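Local coordinates for thrombomodulin (Homo sapiens, PDB 1DX5), which serves as an endothelial cell receptor and cofactor for thrombin in the activation of protein C, starting an anticoagulant pathway, at residues C51-D56 / A61-P66. Residues are numbered along the deposited sequence; the frame is centred on the assembly and turned at random.
Sequences CPADCD and ASCECP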
loop_
_atom_site.group_PDB
_atom_site.type_symbol
_atom_site.label_atom_id
_atom_site.label_comp_id
_atom_site.label_asym_id
_atom_site.label_seq_id
_atom_site.Cartn_x
_atom_site.Cartn_y
_atom_site.Cartn_z
ATOM N N CYS E 51 8.033 -10.057 19.852
ATOM C CA CYS E 51 8.670 -11.378 19.859
ATOM C C CYS E 51 9.265 -11.489 18.454
ATOM O O CYS E 51 8.775 -10.847 17.527
ATOM C CB CYS E 51 7.638 -12.515 20.022
ATOM S SG CYS E 51 6.689 -12.619 21.576
ATOM N N PRO E 52 10.356 -12.249 18.288
ATOM C CA PRO E 52 10.964 -12.402 16.958
ATOM C C PRO E 52 9.941 -13.007 15.990
ATOM O O PRO E 52 9.134 -13.831 16.378
ATOM C CB PRO E 52 12.103 -13.394 17.216
ATOM C CG PRO E 52 12.491 -13.076 18.635
ATOM C CD PRO E 52 11.155 -12.939 19.316
ATOM N N ALA E 53 9.946 -12.558 14.745
ATOM C CA ALA E 53 9.013 -13.084 13.748
ATOM C C ALA E 53 9.365 -14.504 13.334
ATOM O O ALA E 53 10.503 -14.954 13.477
ATOM C CB ALA E 53 8.983 -12.183 12.509
ATOM N N ASP E 54 8.371 -15.215 12.833
ATOM C CA ASP E 54 8.593 -16.565 12.374
ATOM C C ASP E 54 9.014 -16.465 10.906
ATOM O O ASP E 54 8.162 -16.347 10.023
ATOM C CB ASP E 54 7.306 -17.374 12.532
ATOM C CG ASP E 54 7.431 -18.830 11.932
ATOM O OD1 ASP E 54 8.560 -19.348 11.862
ATOM O OD2 ASP E 54 6.391 -19.385 11.549
ATOM N N CYS E 55 10.328 -16.456 10.658
ATOM C CA CYS E 55 10.845 -16.349 9.291
ATOM C C CYS E 55 11.336 -17.667 8.698
ATOM O O CYS E 55 11.955 -18.483 9.386
ATOM C CB CYS E 55 11.958 -15.310 9.227
ATOM S SG CYS E 55 11.501 -13.720 9.981
ATOM N N ASP E 56 11.023 -17.888 7.425
ATOM C CA ASP E 56 11.431 -19.103 6.736
ATOM C C ASP E 56 12.827 -18.951 6.133
ATOM O O ASP E 56 13.034 -18.145 5.238
ATOM C CB ASP E 56 10.417 -19.422 5.644
ATOM C CG ASP E 56 10.697 -20.828 4.913
ATOM O OD1 ASP E 56 11.780 -21.420 5.083
ATOM O OD2 ASP E 56 9.806 -21.271 4.175
ATOM N N ALA E 61 13.871 -13.136 3.952
ATOM C CA ALA E 61 12.891 -12.180 4.458
ATOM C C ALA E 61 11.407 -12.542 4.380
ATOM O O ALA E 61 10.560 -11.655 4.281
ATOM C CB ALA E 61 13.137 -10.796 3.822
ATOM N N SER E 62 11.073 -13.824 4.388
ATOM C CA SER E 62 9.656 -14.199 4.367
ATOM C C SER E 62 9.290 -14.538 5.814
ATOM O O SER E 62 9.626 -15.622 6.324
ATOM C CB SER E 62 9.397 -15.392 3.449
ATOM O OG SER E 62 8.026 -15.772 3.498
ATOM N N CYS E 63 8.629 -13.591 6.472
ATOM C CA CYS E 63 8.256 -13.728 7.867
ATOM C C CYS E 63 6.768 -13.699 8.172
ATOM O O CYS E 63 5.985 -13.064 7.467
ATOM C CB CYS E 63 8.965 -12.650 8.676
ATOM S SG CYS E 63 10.768 -12.617 8.437
ATOM N N GLU E 64 6.405 -14.355 9.276
ATOM C CA GLU E 64 5.022 -14.442 9.752
ATOM C C GLU E 64 4.921 -13.860 11.162
ATOM O O GLU E 64 5.867 -13.906 11.940
ATOM C CB GLU E 64 4.551 -15.905 9.827
ATOM C CG GLU E 64 4.777 -16.744 8.582
ATOM C CD GLU E 64 3.882 -16.283 7.328
ATOM O OE1 GLU E 64 2.726 -15.838 7.533
ATOM O OE2 GLU E 64 4.378 -16.395 6.187
ATOM N N CYS E 65 3.757 -13.316 11.483
ATOM C CA CYS E 65 3.492 -12.755 12.802
ATOM C C CYS E 65 2.115 -13.216 13.188
ATOM O O CYS E 65 1.276 -13.424 12.315
ATOM C CB CYS E 65 3.466 -11.222 12.774
ATOM S SG CYS E 65 5.078 -10.425 12.650
ATOM N N PRO E 66 1.857 -13.392 14.501
ATOM C CA PRO E 66 0.516 -13.827 14.910
ATOM C C PRO E 66 -0.487 -12.694 14.695
ATOM O O PRO E 66 -0.096 -11.569 14.384
ATOM C CB PRO E 66 0.694 -14.162 16.392
ATOM C CG PRO E 66 1.870 -13.369 16.813
ATOM C CD PRO E 66 2.794 -13.413 15.640
#
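Cys-55 and Cys-63 face each other as a non-hydrogen-bonded antiparallel pair and are joined by a disulfide, SG to SG 2.0 Å. Each sulfur lies beside its own backbone N, anti to the carbonyl carbon, which brings the two together across the strands, and the bridge is twisted to a chi3 of 104°. Its two alpha carbons are only 3.9 Å apart, against 4.9 Å for those of Asp-54 and Glu-64, so the ladder is narrowest at the bridge. Next to the bridge, Ala-53 points its CB at the 61-66 segment, 3.9 Å from the CB of Cys-63, and Leu-71 of strand 69-72 packs against both residues.

Asp-54 and Glu-64 occupy the other face. They meet through their stems, CB to CB 4.1 Å, while their carboxylates stay apart; Glu-64 bends at chi2, and its OE1 is hydrogen-bonded to a polar side chain of another protein's chain. Their backbones exchange two bonds: Asp-54 N to Glu-64 O lies in the carbonyl plane, whereas Glu-64 N reaches Asp-54 O (2.8 Å) from above the plane of the Asp-54 carbonyl, 42° out of it. Beyond the disulfide, Asp-56 N donates to Ser-62 O at 2.9 Å, and Asp-56 OD1 accepts a hydrogen bond from Asn-58 N, ahead of it in the connecting loop.

With Cys-65 tied onward to Cys-77, the arrangement is a disulfide-crosslinked beta hairpin within the small, cystine-rich fifth EGF-like domain.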